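Local atomic coordinates of periplasmic aliphatic sulphonates-binding protein (Escherichia coli, PDB entry 2X26), a protein that probably binds aliphatic sulfonates in the periplasm and hands them to an ABC-type transport system for uptake into the cell. Residues E3-G8 and I54-T59; I7-G12 and I34-F39; E87-A92 and N118-A123; K107-K112 and G151-W156; A259-T264 and V278-R283. One frame throughout, in Å; residues are numbered along the deposited sequence.

Contact 1 of 5, residues E3-G8 and I54-T59; sequences EALRIG and IDLGST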
# COMPACT_ATOMS: atom_id res chain seq x y z
N GLU A 3 -16.40 -17.68 8.19
CA GLU A 3 -16.38 -17.73 9.66
C GLU A 3 -15.54 -16.60 10.26
O GLU A 3 -15.87 -16.05 11.33
CB GLU A 3 -15.87 -19.08 10.14
CG GLU A 3 -16.19 -19.36 11.59
CD GLU A 3 -16.07 -20.82 11.91
OE1 GLU A 3 -16.27 -21.64 10.98
OE2 GLU A 3 -15.80 -21.14 13.08
N ALA A 4 -14.46 -16.24 9.58
CA ALA A 4 -13.54 -15.22 10.08
C ALA A 4 -12.84 -14.49 8.95
O ALA A 4 -12.65 -15.03 7.83
CB ALA A 4 -12.52 -15.83 10.98
N LEU A 5 -12.48 -13.26 9.27
CA LEU A 5 -11.71 -12.42 8.40
C LEU A 5 -10.68 -11.77 9.31
O LEU A 5 -11.00 -10.90 10.13
CB LEU A 5 -12.59 -11.38 7.72
CG LEU A 5 -11.74 -10.30 7.04
CD1 LEU A 5 -10.79 -10.84 5.96
CD2 LEU A 5 -12.66 -9.21 6.46
N ARG A 6 -9.43 -12.16 9.10
CA ARG A 6 -8.26 -11.62 9.84
C ARG A 6 -7.51 -10.67 8.93
O ARG A 6 -7.00 -11.06 7.88
CB ARG A 6 -7.32 -12.75 10.32
CG ARG A 6 -8.10 -13.76 11.17
CD ARG A 6 -7.35 -15.06 11.29
NE ARG A 6 -7.27 -15.75 10.01
CZ ARG A 6 -6.53 -16.85 9.85
NH1 ARG A 6 -5.80 -17.32 10.87
NH2 ARG A 6 -6.46 -17.43 8.66
N ILE A 7 -7.46 -9.41 9.34
CA ILE A 7 -7.00 -8.33 8.45
C ILE A 7 -5.65 -7.81 8.87
O ILE A 7 -5.46 -7.37 10.02
CB ILE A 7 -8.01 -7.15 8.43
CG1 ILE A 7 -9.42 -7.68 8.07
CG2 ILE A 7 -7.48 -6.06 7.51
CD1 ILE A 7 -10.56 -6.72 8.32
N GLY A 8 -4.70 -7.84 7.95
CA GLY A 8 -3.39 -7.17 8.19
C GLY A 8 -3.43 -5.75 7.69
O GLY A 8 -3.75 -5.51 6.52
N ILE A 54 -3.16 -14.48 8.55
CA ILE A 54 -4.17 -13.43 8.23
C ILE A 54 -4.74 -13.76 6.83
O ILE A 54 -4.17 -14.59 6.08
CB ILE A 54 -3.59 -12.01 8.22
CG1 ILE A 54 -2.39 -11.97 7.28
CG2 ILE A 54 -3.21 -11.49 9.65
CD1 ILE A 54 -2.00 -10.51 6.97
N ASP A 55 -5.87 -13.16 6.48
CA ASP A 55 -6.53 -13.50 5.24
C ASP A 55 -6.51 -12.40 4.19
O ASP A 55 -6.64 -12.70 3.03
CB ASP A 55 -8.01 -13.82 5.53
CG ASP A 55 -8.15 -14.88 6.56
OD1 ASP A 55 -7.58 -15.97 6.36
OD2 ASP A 55 -8.81 -14.66 7.59
N LEU A 56 -6.31 -11.15 4.61
CA LEU A 56 -6.40 -10.02 3.68
C LEU A 56 -5.44 -8.99 4.19
O LEU A 56 -5.40 -8.74 5.41
CB LEU A 56 -7.84 -9.45 3.69
CG LEU A 56 -8.12 -8.22 2.83
CD1 LEU A 56 -7.99 -8.62 1.36
CD2 LEU A 56 -9.55 -7.72 3.12
N GLY A 57 -4.69 -8.35 3.28
CA GLY A 57 -3.73 -7.34 3.70
C GLY A 57 -3.59 -6.18 2.73
O GLY A 57 -3.93 -6.30 1.55
N SER A 58 -3.16 -5.03 3.27
CA SER A 58 -2.92 -3.83 2.49
C SER A 58 -1.40 -3.53 2.45
O SER A 58 -0.73 -3.52 3.50
CB SER A 58 -3.63 -2.70 3.24
OG SER A 58 -3.00 -1.47 2.97
N THR A 59 -0.85 -3.30 1.27
CA THR A 59 0.57 -2.92 1.14
C THR A 59 0.72 -2.08 -0.12
O THR A 59 -0.21 -1.98 -0.92
CB THR A 59 1.63 -4.11 1.03
OG1 THR A 59 1.69 -4.56 -0.32
CG2 THR A 59 1.38 -5.31 1.95
O HOH W 1 -10.16 -17.10 8.08

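Contact 2 of 5, residues I7-G12 and I34-F39; sequences IGYQKG and ISWVEF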
# COMPACT_ATOMS: atom_id res chain seq x y z
N ILE A 7 -7.46 -9.41 9.34
CA ILE A 7 -7.00 -8.33 8.45
C ILE A 7 -5.65 -7.81 8.87
O ILE A 7 -5.46 -7.37 10.02
CB ILE A 7 -8.01 -7.15 8.43
CG1 ILE A 7 -9.42 -7.68 8.07
CG2 ILE A 7 -7.48 -6.06 7.51
CD1 ILE A 7 -10.56 -6.72 8.32
N GLY A 8 -4.70 -7.84 7.95
CA GLY A 8 -3.39 -7.17 8.19
C GLY A 8 -3.43 -5.75 7.69
O GLY A 8 -3.75 -5.51 6.52
N TYR A 9 -3.10 -4.81 8.55
CA TYR A 9 -3.14 -3.37 8.12
C TYR A 9 -1.88 -2.66 8.62
O TYR A 9 -1.19 -3.17 9.51
CB TYR A 9 -4.40 -2.68 8.65
CG TYR A 9 -4.42 -2.41 10.17
CD1 TYR A 9 -4.14 -1.11 10.66
CD2 TYR A 9 -4.72 -3.41 11.08
CE1 TYR A 9 -4.15 -0.86 12.01
CE2 TYR A 9 -4.74 -3.17 12.47
CZ TYR A 9 -4.49 -1.87 12.90
OH TYR A 9 -4.49 -1.59 14.24
N GLN A 10 -1.60 -1.47 8.06
CA GLN A 10 -0.50 -0.63 8.52
C GLN A 10 -1.11 0.70 8.95
O GLN A 10 -2.27 1.00 8.62
CB GLN A 10 0.50 -0.42 7.40
CG GLN A 10 1.10 -1.78 6.87
CD GLN A 10 2.06 -1.54 5.71
OE1 GLN A 10 3.08 -0.83 5.87
NE2 GLN A 10 1.75 -2.13 4.55
N LYS A 11 -0.37 1.45 9.72
CA LYS A 11 -0.88 2.77 10.16
C LYS A 11 -1.40 3.64 9.03
O LYS A 11 -2.37 4.40 9.22
CB LYS A 11 0.19 3.50 10.95
CG LYS A 11 0.40 2.97 12.30
CD LYS A 11 1.51 3.79 12.94
CE LYS A 11 1.91 3.23 14.29
NZ LYS A 11 0.77 3.24 15.23
N GLY A 12 -0.76 3.55 7.86
CA GLY A 12 -1.13 4.33 6.67
C GLY A 12 -2.11 3.67 5.73
O GLY A 12 -2.39 4.23 4.64
N ILE A 34 -14.42 -10.67 12.87
CA ILE A 34 -13.50 -9.74 12.25
C ILE A 34 -12.37 -9.51 13.25
O ILE A 34 -12.62 -9.23 14.44
CB ILE A 34 -14.17 -8.37 11.96
CG1 ILE A 34 -15.48 -8.53 11.12
CG2 ILE A 34 -13.15 -7.43 11.27
CD1 ILE A 34 -15.27 -9.26 9.75
N SER A 35 -11.13 -9.64 12.80
CA SER A 35 -9.97 -9.29 13.64
C SER A 35 -8.91 -8.48 12.86
O SER A 35 -8.80 -8.54 11.62
CB SER A 35 -9.32 -10.49 14.29
OG SER A 35 -8.82 -11.39 13.34
N TRP A 36 -8.17 -7.69 13.59
CA TRP A 36 -7.31 -6.66 12.99
C TRP A 36 -5.91 -6.90 13.56
O TRP A 36 -5.76 -7.07 14.76
CB TRP A 36 -7.83 -5.29 13.46
CG TRP A 36 -9.17 -4.94 12.93
CD1 TRP A 36 -10.38 -5.15 13.54
CD2 TRP A 36 -9.45 -4.36 11.64
NE1 TRP A 36 -11.39 -4.67 12.72
CE2 TRP A 36 -10.83 -4.21 11.56
CE3 TRP A 36 -8.67 -3.94 10.58
CZ2 TRP A 36 -11.47 -3.65 10.42
CZ3 TRP A 36 -9.28 -3.38 9.44
CH2 TRP A 36 -10.68 -3.23 9.40
N VAL A 37 -4.90 -6.93 12.69
CA VAL A 37 -3.54 -7.13 13.11
C VAL A 37 -2.70 -6.05 12.46
O VAL A 37 -2.55 -6.02 11.22
CB VAL A 37 -3.00 -8.53 12.66
CG1 VAL A 37 -1.62 -8.72 13.22
CG2 VAL A 37 -3.95 -9.60 13.14
N GLU A 38 -2.12 -5.20 13.30
CA GLU A 38 -1.28 -4.12 12.79
C GLU A 38 0.14 -4.63 12.56
O GLU A 38 0.73 -5.27 13.44
CB GLU A 38 -1.24 -2.97 13.80
CG GLU A 38 -0.55 -1.74 13.23
CD GLU A 38 -0.32 -0.71 14.30
OE1 GLU A 38 0.69 -0.83 15.01
OE2 GLU A 38 -1.14 0.21 14.41
N PHE A 39 0.67 -4.36 11.38
CA PHE A 39 2.05 -4.69 11.05
C PHE A 39 2.93 -3.44 10.88
O PHE A 39 2.43 -2.39 10.43
CB PHE A 39 2.07 -5.49 9.74
CG PHE A 39 1.56 -6.89 9.94
CD1 PHE A 39 2.42 -7.91 10.30
CD2 PHE A 39 0.20 -7.16 9.79
CE1 PHE A 39 1.93 -9.24 10.55
CE2 PHE A 39 -0.32 -8.44 10.00
CZ PHE A 39 0.55 -9.48 10.40
O HOH W 2 2.15 0.28 10.37
O HOH W 3 0.93 0.83 17.59

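Contact 3 of 5, residues E87-A92 and N118-A123; sequences EVILVA and NLLLRA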
# COMPACT_ATOMS: atom_id res chain seq x y z
N GLU A 87 5.01 10.97 -2.44
CA GLU A 87 6.28 10.23 -2.53
C GLU A 87 7.30 11.21 -3.16
O GLU A 87 7.12 11.62 -4.26
CB GLU A 87 6.03 8.99 -3.42
CG GLU A 87 7.18 8.00 -3.54
CD GLU A 87 7.09 6.91 -2.45
OE1 GLU A 87 5.97 6.39 -2.25
OE2 GLU A 87 8.12 6.59 -1.82
N VAL A 88 8.36 11.58 -2.43
CA VAL A 88 9.22 12.73 -2.82
C VAL A 88 10.73 12.54 -2.67
O VAL A 88 11.19 11.66 -1.93
CB VAL A 88 8.81 13.97 -1.99
CG1 VAL A 88 7.32 14.30 -2.22
CG2 VAL A 88 9.13 13.75 -0.47
N ILE A 89 11.49 13.37 -3.39
CA ILE A 89 12.89 13.63 -3.08
C ILE A 89 12.98 15.04 -2.49
O ILE A 89 12.54 16.02 -3.15
CB ILE A 89 13.76 13.52 -4.35
CG1 ILE A 89 13.63 12.14 -4.98
CG2 ILE A 89 15.25 13.87 -4.04
CD1 ILE A 89 14.40 11.99 -6.36
N LEU A 90 13.50 15.14 -1.27
CA LEU A 90 13.65 16.41 -0.60
C LEU A 90 15.06 16.89 -0.62
O LEU A 90 16.00 16.10 -0.44
CB LEU A 90 13.28 16.27 0.86
CG LEU A 90 11.84 15.94 1.22
CD1 LEU A 90 11.79 15.65 2.71
CD2 LEU A 90 10.86 17.12 0.86
N VAL A 91 15.21 18.19 -0.76
CA VAL A 91 16.52 18.84 -0.57
C VAL A 91 16.28 20.01 0.33
O VAL A 91 15.12 20.34 0.57
CB VAL A 91 17.15 19.33 -1.91
CG1 VAL A 91 17.43 18.11 -2.80
CG2 VAL A 91 16.16 20.27 -2.66
N ALA A 92 17.34 20.64 0.83
CA ALA A 92 17.17 21.87 1.62
C ALA A 92 16.66 22.99 0.72
O ALA A 92 17.04 23.04 -0.46
CB ALA A 92 18.52 22.25 2.30
N ASN A 118 12.48 2.77 -5.63
CA ASN A 118 11.84 2.68 -6.94
C ASN A 118 11.75 4.09 -7.54
O ASN A 118 12.09 4.31 -8.71
CB ASN A 118 10.45 2.01 -6.81
CG ASN A 118 9.72 1.91 -8.10
OD1 ASN A 118 10.21 1.29 -9.07
ND2 ASN A 118 8.51 2.47 -8.15
N LEU A 119 11.30 5.05 -6.72
CA LEU A 119 11.11 6.44 -7.21
C LEU A 119 12.44 6.96 -7.68
O LEU A 119 12.54 7.55 -8.76
CB LEU A 119 10.60 7.39 -6.10
CG LEU A 119 10.53 8.88 -6.50
CD1 LEU A 119 9.18 9.12 -6.93
CD2 LEU A 119 10.75 9.75 -5.33
N LEU A 120 13.48 6.69 -6.90
CA LEU A 120 14.81 7.24 -7.20
C LEU A 120 15.40 6.64 -8.46
O LEU A 120 15.94 7.39 -9.29
CB LEU A 120 15.78 7.10 -6.03
CG LEU A 120 17.13 7.76 -6.24
CD1 LEU A 120 17.06 9.31 -6.45
CD2 LEU A 120 18.07 7.40 -5.07
N LEU A 121 15.33 5.31 -8.63
CA LEU A 121 15.78 4.68 -9.90
C LEU A 121 15.09 5.32 -11.10
O LEU A 121 15.75 5.63 -12.09
CB LEU A 121 15.48 3.17 -9.94
CG LEU A 121 16.41 2.25 -9.13
CD1 LEU A 121 15.83 0.85 -9.15
CD2 LEU A 121 17.76 2.23 -9.82
N ARG A 122 13.76 5.50 -11.01
CA ARG A 122 12.99 6.08 -12.12
C ARG A 122 13.25 7.55 -12.38
O ARG A 122 13.38 7.96 -13.54
CB ARG A 122 11.51 5.87 -11.90
CG ARG A 122 11.11 4.40 -12.03
CD ARG A 122 9.74 4.25 -11.48
NE ARG A 122 9.46 2.84 -11.29
CZ ARG A 122 8.82 2.08 -12.18
NH1 ARG A 122 8.38 2.61 -13.33
NH2 ARG A 122 8.62 0.81 -11.88
N ALA A 123 13.36 8.33 -11.30
CA ALA A 123 13.69 9.75 -11.42
C ALA A 123 15.07 9.95 -12.05
O ALA A 123 15.26 10.82 -12.92
CB ALA A 123 13.64 10.43 -10.04

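Contact 4 of 5, residues K107-K112 and G151-W156; sequences KVAFQK and GNVDAW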
# COMPACT_ATOMS: atom_id res chain seq x y z
N LYS A 107 25.20 12.66 -2.40
CA LYS A 107 24.74 11.59 -1.53
C LYS A 107 23.21 11.68 -1.36
O LYS A 107 22.68 12.74 -1.00
CB LYS A 107 25.41 11.67 -0.15
CG LYS A 107 26.92 11.65 -0.17
CD LYS A 107 27.41 12.06 1.24
CE LYS A 107 28.68 12.83 1.24
NZ LYS A 107 29.86 11.93 1.29
N VAL A 108 22.53 10.58 -1.64
CA VAL A 108 21.09 10.56 -1.49
C VAL A 108 20.69 9.45 -0.52
O VAL A 108 20.98 8.27 -0.78
CB VAL A 108 20.43 10.33 -2.86
CG1 VAL A 108 18.89 10.34 -2.72
CG2 VAL A 108 20.89 11.40 -3.92
N ALA A 109 19.97 9.79 0.56
CA ALA A 109 19.53 8.79 1.51
C ALA A 109 18.16 8.26 1.12
O ALA A 109 17.31 9.04 0.68
CB ALA A 109 19.45 9.41 2.88
N PHE A 110 17.95 6.96 1.33
CA PHE A 110 16.63 6.29 1.16
C PHE A 110 16.74 4.85 1.66
O PHE A 110 17.85 4.33 1.76
CB PHE A 110 16.21 6.25 -0.32
CG PHE A 110 17.21 5.54 -1.22
CD1 PHE A 110 17.01 4.21 -1.63
CD2 PHE A 110 18.37 6.20 -1.64
CE1 PHE A 110 17.96 3.58 -2.45
CE2 PHE A 110 19.33 5.55 -2.43
CZ PHE A 110 19.10 4.25 -2.83
N GLN A 111 15.60 4.18 1.85
CA GLN A 111 15.60 2.79 2.31
C GLN A 111 15.75 1.81 1.14
O GLN A 111 15.00 1.87 0.17
CB GLN A 111 14.33 2.46 3.13
CG GLN A 111 14.42 1.06 3.75
CD GLN A 111 13.22 0.75 4.65
OE1 GLN A 111 13.24 1.00 5.84
NE2 GLN A 111 12.22 0.14 4.09
N LYS A 112 16.74 0.91 1.23
CA LYS A 112 16.95 -0.04 0.13
C LYS A 112 15.69 -0.88 -0.07
O LYS A 112 15.10 -1.37 0.91
CB LYS A 112 18.17 -0.97 0.38
CG LYS A 112 18.47 -1.87 -0.84
CD LYS A 112 19.74 -2.75 -0.65
CE LYS A 112 19.65 -3.98 -1.58
NZ LYS A 112 20.90 -4.79 -1.60
N GLY A 151 23.28 17.48 7.59
CA GLY A 151 23.93 17.83 6.30
C GLY A 151 24.88 16.74 5.83
O GLY A 151 25.81 17.03 5.10
N ASN A 152 24.63 15.50 6.27
CA ASN A 152 25.46 14.37 5.87
C ASN A 152 25.06 13.74 4.52
O ASN A 152 25.89 13.12 3.84
CB ASN A 152 25.55 13.34 6.99
CG ASN A 152 26.50 13.78 8.11
OD1 ASN A 152 27.32 14.66 7.92
ND2 ASN A 152 26.35 13.20 9.28
N VAL A 153 23.83 14.01 4.07
CA VAL A 153 23.44 13.71 2.69
C VAL A 153 22.81 14.97 2.10
O VAL A 153 22.42 15.88 2.84
CB VAL A 153 22.40 12.53 2.59
CG1 VAL A 153 23.06 11.22 2.89
CG2 VAL A 153 21.21 12.75 3.49
N ASP A 154 22.75 15.04 0.78
CA ASP A 154 22.18 16.24 0.16
C ASP A 154 20.72 16.15 -0.17
O ASP A 154 20.08 17.17 -0.41
CB ASP A 154 23.01 16.65 -1.05
CG ASP A 154 24.45 16.91 -0.64
OD1 ASP A 154 24.62 17.66 0.37
OD2 ASP A 154 25.34 16.29 -1.22
N ALA A 155 20.19 14.94 -0.21
CA ALA A 155 18.81 14.73 -0.56
C ALA A 155 18.30 13.48 0.15
O ALA A 155 19.10 12.59 0.46
CB ALA A 155 18.65 14.57 -2.08
N TRP A 156 16.98 13.42 0.37
CA TRP A 156 16.34 12.32 1.09
C TRP A 156 15.09 11.93 0.29
O TRP A 156 14.17 12.74 0.06
CB TRP A 156 15.97 12.73 2.52
CG TRP A 156 15.30 11.67 3.37
CD1 TRP A 156 15.41 10.33 3.24
CD2 TRP A 156 14.50 11.89 4.53
NE1 TRP A 156 14.68 9.69 4.22
CE2 TRP A 156 14.12 10.63 5.02
CE3 TRP A 156 14.02 13.04 5.17
CZ2 TRP A 156 13.29 10.48 6.13
CZ3 TRP A 156 13.20 12.88 6.29
CH2 TRP A 156 12.85 11.62 6.75

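Contact 5 of 5, residues A259-T264 and V278-R283; sequences ALQQQT and VDIRQR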
# COMPACT_ATOMS: atom_id res chain seq x y z
N ALA A 259 0.22 -4.09 -16.20
CA ALA A 259 1.39 -3.78 -17.00
C ALA A 259 2.34 -2.87 -16.26
O ALA A 259 3.57 -3.04 -16.38
CB ALA A 259 0.97 -3.14 -18.35
N LEU A 260 1.81 -1.89 -15.51
CA LEU A 260 2.73 -1.01 -14.72
C LEU A 260 3.41 -1.80 -13.63
O LEU A 260 4.61 -1.61 -13.36
CB LEU A 260 2.03 0.21 -14.08
CG LEU A 260 1.42 1.16 -15.10
CD1 LEU A 260 0.35 2.03 -14.42
CD2 LEU A 260 2.54 2.01 -15.74
N GLN A 261 2.66 -2.70 -12.99
CA GLN A 261 3.26 -3.51 -11.90
C GLN A 261 4.29 -4.45 -12.52
O GLN A 261 5.35 -4.71 -11.91
CB GLN A 261 2.18 -4.27 -11.10
CG GLN A 261 2.68 -5.11 -9.93
CD GLN A 261 3.17 -4.32 -8.77
OE1 GLN A 261 3.37 -3.10 -8.83
NE2 GLN A 261 3.29 -5.00 -7.65
N GLN A 262 4.02 -4.94 -13.74
CA GLN A 262 5.01 -5.84 -14.39
C GLN A 262 6.30 -5.10 -14.66
O GLN A 262 7.40 -5.66 -14.42
CB GLN A 262 4.46 -6.45 -15.69
CG GLN A 262 5.39 -7.54 -16.31
CD GLN A 262 5.59 -8.71 -15.38
OE1 GLN A 262 4.63 -9.45 -15.10
NE2 GLN A 262 6.82 -8.91 -14.88
N GLN A 263 6.19 -3.84 -15.13
CA GLN A 263 7.36 -3.00 -15.39
C GLN A 263 8.23 -2.90 -14.12
O GLN A 263 9.47 -3.03 -14.16
CB GLN A 263 6.93 -1.58 -15.86
CG GLN A 263 6.64 -1.39 -17.37
CD GLN A 263 5.77 -0.14 -17.65
OE1 GLN A 263 5.95 0.92 -17.04
NE2 GLN A 263 4.83 -0.28 -18.57
N THR A 264 7.59 -2.63 -12.98
CA THR A 264 8.34 -2.49 -11.73
C THR A 264 9.00 -3.82 -11.32
O THR A 264 10.15 -3.87 -10.84
CB THR A 264 7.44 -1.97 -10.59
OG1 THR A 264 6.86 -0.72 -11.01
CG2 THR A 264 8.27 -1.76 -9.30
N VAL A 278 8.83 -12.18 -12.32
CA VAL A 278 7.53 -12.69 -11.86
C VAL A 278 6.53 -12.52 -13.02
O VAL A 278 6.68 -11.63 -13.83
CB VAL A 278 7.03 -11.94 -10.59
CG1 VAL A 278 5.68 -12.52 -10.04
CG2 VAL A 278 8.08 -11.98 -9.51
N ASP A 279 5.52 -13.37 -13.09
CA ASP A 279 4.43 -13.16 -14.03
C ASP A 279 3.31 -12.44 -13.27
O ASP A 279 2.43 -13.10 -12.71
CB ASP A 279 3.93 -14.52 -14.55
CG ASP A 279 2.85 -14.38 -15.62
OD1 ASP A 279 2.43 -13.24 -15.93
OD2 ASP A 279 2.42 -15.42 -16.17
N ILE A 280 3.32 -11.11 -13.23
CA ILE A 280 2.35 -10.41 -12.38
C ILE A 280 0.90 -10.75 -12.74
O ILE A 280 0.05 -10.90 -11.84
CB ILE A 280 2.53 -8.84 -12.43
CG1 ILE A 280 3.89 -8.47 -11.84
CG2 ILE A 280 1.29 -8.06 -11.76
CD1 ILE A 280 4.00 -8.86 -10.38
N ARG A 281 0.61 -10.89 -14.04
CA ARG A 281 -0.75 -11.15 -14.45
C ARG A 281 -1.31 -12.46 -13.90
O ARG A 281 -2.50 -12.54 -13.67
CB ARG A 281 -0.90 -11.11 -15.97
CG ARG A 281 -0.78 -9.66 -16.49
CD ARG A 281 -0.45 -9.71 -17.95
NE ARG A 281 -0.23 -8.40 -18.55
CZ ARG A 281 0.97 -7.83 -18.70
NH1 ARG A 281 2.07 -8.43 -18.26
NH2 ARG A 281 1.05 -6.66 -19.31
N GLN A 282 -0.46 -13.46 -13.66
CA GLN A 282 -0.89 -14.75 -13.08
C GLN A 282 -1.42 -14.57 -11.63
O GLN A 282 -2.22 -15.39 -11.14
CB GLN A 282 0.29 -15.76 -13.13
CG GLN A 282 -0.03 -17.26 -12.81
CD GLN A 282 -0.12 -17.64 -11.33
OE1 GLN A 282 0.57 -17.07 -10.44
NE2 GLN A 282 -0.98 -18.62 -11.05
N ARG A 283 -0.98 -13.48 -10.98
CA ARG A 283 -1.32 -13.18 -9.59
C ARG A 283 -2.50 -12.21 -9.47
O ARG A 283 -2.81 -11.80 -8.36
CB ARG A 283 -0.12 -12.61 -8.83
CG ARG A 283 1.11 -13.53 -8.76
CD ARG A 283 0.83 -14.83 -8.00
NE ARG A 283 2.06 -15.35 -7.40
CZ ARG A 283 3.02 -16.00 -8.06
NH1 ARG A 283 2.93 -16.19 -9.37
NH2 ARG A 283 4.10 -16.45 -7.40
O HOH W 4 2.48 -10.30 -16.53

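Contact 1 of 5, residues E3-G8 and I54-T59
Arg6 and Asp55 carry the polar side of this contact, where strand 4-8 runs parallel to strand 56-59 and meets the residues just before it. The arginine takes hold of the carboxylate side-on: NH2 reaches Asp55 OD1 at 2.9 Å on its syn side, and NE points almost straight at Asp55 OD2 at 3.1 Å, coming from above the carboxylate plane. Guanidinium and carboxylate are turned 45° against each other, and OD2 also takes the backbone N of Arg6 (3.0 Å), from the same face as NE. A water bridges OD2 to Ala4 O. The bend of the arginine chain at chi3 (-68°) brings the guanidinium back over Ile54, whose backbone N lies above one face. A lysine in place of Asp55 would probably leave the guanidinium and the Arg6 N-H without their acceptors and set two positive charges side by side.

Among the backbone bonds, Asp55 N gives one to Arg6 O (2.8 Å), Leu56 N a weak one to the same oxygen, and Gly8 N one to Leu56 O (2.8 Å). Leu5 CD1 touches Leu56 CB at 4.0 Å, and Ile54 CD1 lies 3.8 Å from Gly8 CA. Leu5 and Leu56 both pack on helix 199-218. Neighbouring parallel strands of this kind form the inner part of an alpha/beta lobe of a periplasmic binding protein.

Contact 2 of 5, residues I7-G12 and I34-F39
Ile7 lies alongside Trp36, both side chains pointing the same way from neighbouring parallel strands, 4-9 and the outermost strand 33-38, in the sheet of the N-terminal alpha/beta lobe. From Ile7 CB, which rests against Ser35 O and Trp36 CE3, the side chain divides. CG2 meets the CE3-CZ3 side of the indole, while CG1 passes Ser35 O and carries CD1 over the six-membered ring, 3.7 Å from its centroid and only 13° off the normal: a CH-pi contact over the face. With CG1 beside the backbone N (chi1 -54°), CD1 reaches that face and also touches Ile34 CG2 at 4.0 Å. The indole NE1 is hydrogen-bonded to Glu26.

The next side chain on this face is Tyr9. Its ring receives the edge of Trp36 in an offset edge-to-face pair, planes at 83°. The backbone and side chain of Glu38 also lie over a Tyr9 face, with Glu38 CB 3.5 Å from Tyr9 CZ and CG above the ring. On the other side of the sheet, the Phe39 ring turns its edge to Gly8, CE2 3.8 Å from Gly8 CA.

The backbone bonds of the parallel pair run from Ile7 N to Ser35 O, Val37 N to Ile7 O, Tyr9 N to Val37 O and Phe39 N to Tyr9 O. Beyond them a water accepts from Lys11 N at 2.9 Å and donates to Phe39 O at 2.7 Å.

Contact 3 of 5, residues E87-A92 and N118-A123
Leu119 turns its CG away from its own backbone N (chi1 174°), which sends its two methyls out from the helix toward strand 87-92; Ile89 has CG1 beside its backbone N (chi1 -59°) and an extended chi2, carrying CD1 forward to meet the helix. The two side chains cross at a slant. Leu119 CD2 sits 3.8 Å from Ile89 CG1 and also rests on the backbone carbonyl carbon of Val88, while its other methyl, CD1, reaches Glu87 CG at 4.1 Å as those two side chains slide past each other in opposite directions. Ile89 CD1 touches two helix residues: it lies 3.8 Å from Leu120 CD1, the two side chains crossing at about a right angle, and 4.1 Å from Ala123 CB.

No hydrogen bond joins the segments; the Glu87 carboxylate instead uses OE2 to hydrogen-bond Ser115. Replacing Leu119 by an alanine would probably open a gap beside Ile89 CG1 and Glu87 CG and leave the Val88 backbone less well covered. The strand and helix axes lie 9.3 Å apart at closest approach and make an angle of 71°. Here helix 115-126 covers one face of the second mixed sheet, the layered alpha/beta packing of a periplasmic binding protein lobe.

Contact 4 of 5, residues K107-K112 and G151-W156
Val153, just ahead of strand 155-159, packs against Ala109 of the parallel strand 107-110, Val153 CG2 reaching Ala109 CB at 3.8 Å, with Val153 CG1 turned toward Ala109 CB and Lys107 CB. With CG1 beside the backbone N (chi1 -72°), CG2 lies between the backbone N and carbonyl carbon and points at the alanine. On the same face Trp156 presents the edge of its indole: CD1 lies 3.4 Å from Ala109 O, with that oxygen in the ring plane. The rest of the indole packs on helix 141-149. Val108 and Ala155 pair on the opposite face, where Val108 CG1 is 4.3 Å from Ala155 CB.

The end of Lys107 leads away from the other segment. Its CD approaches Asn152 O to 3.2 Å. The chain bends at chi3 and chi4, and Lys107 NZ lies 6.8 Å from Asp154 OD2.

The backbone joins the two segments through Ala109 N to Ala155 O (2.9 Å) and Asp154 N to Lys107 O (2.9 Å), with a weak third bond from Ala155 N to the same Lys107 oxygen. The two segments are thus held by main-chain bonds and small apolar side chains, while the separated charges of Lys107 and Asp154 probably add little.

Contact 5 of 5, residues A259-T264 and V278-R283
Helix 259-264 and the loop entering the 3-10 turn 280-283 come closest at Gln262 and Ile280, whose CA atoms are 5.7 Å apart. Gln262 bridges them with its amide. Its CG lies anti to the backbone N (chi1 -173°) and the chain bends at chi2, turning the amide to the loop: OE1 accepts from Ile280 N at 2.8 Å and NE2 donates to Val278 O at 2.9 Å, roughly in the amide plane. NE2 also hydrogen-bonds Asp266.

Ile280 slides past Gln262 in the opposite direction and crosses Gln261 at about a right angle, its CG2 3.7 Å from Gln261 CG. The amide end of Gln261 turns to Asp61 and Tyr76. Arg281 lays its extended chain back across the helix. Its guanidinium is nearly parallel to the Gln262 amide, planes 11° apart, and Arg281 NH2 comes within 3.6 Å of Ala259 CB.

A water ties the polar groups together, donating to Gln262 OE1 (2.7 Å) and Asp279 OD1 and accepting from Arg281 NH1 (2.6 Å) and Arg281 N. With both ends of its amide engaged, Gln262 is fixed in rotation and ties the chain from Val278 to Ile280, at the entry to the 3-10 segment, back to the helix.

In the fold
From the N terminus, strand 4-9 is used twice: contacts 1 and 2 both start from it, contact 2 closing first, on strand 33-38, and contact 1 later, on strand 56-59, and they share Ile7 and Gly8 in one sheet. Contacts 3 and 4 open later, in the second sheet, and cross: strand 87-92, strand 107-110, helix 115-126 and strand 155-159 alternate along the chain, and Leu90 N meets Trp156 O where they touch. Contacts 1 and 3 lie on opposite sides of the chain's centre, about 31 Å between centres. Contact 5 closes last, a short loop after helix 255-270, whose Thr264 packs against Asn118 of contact 3.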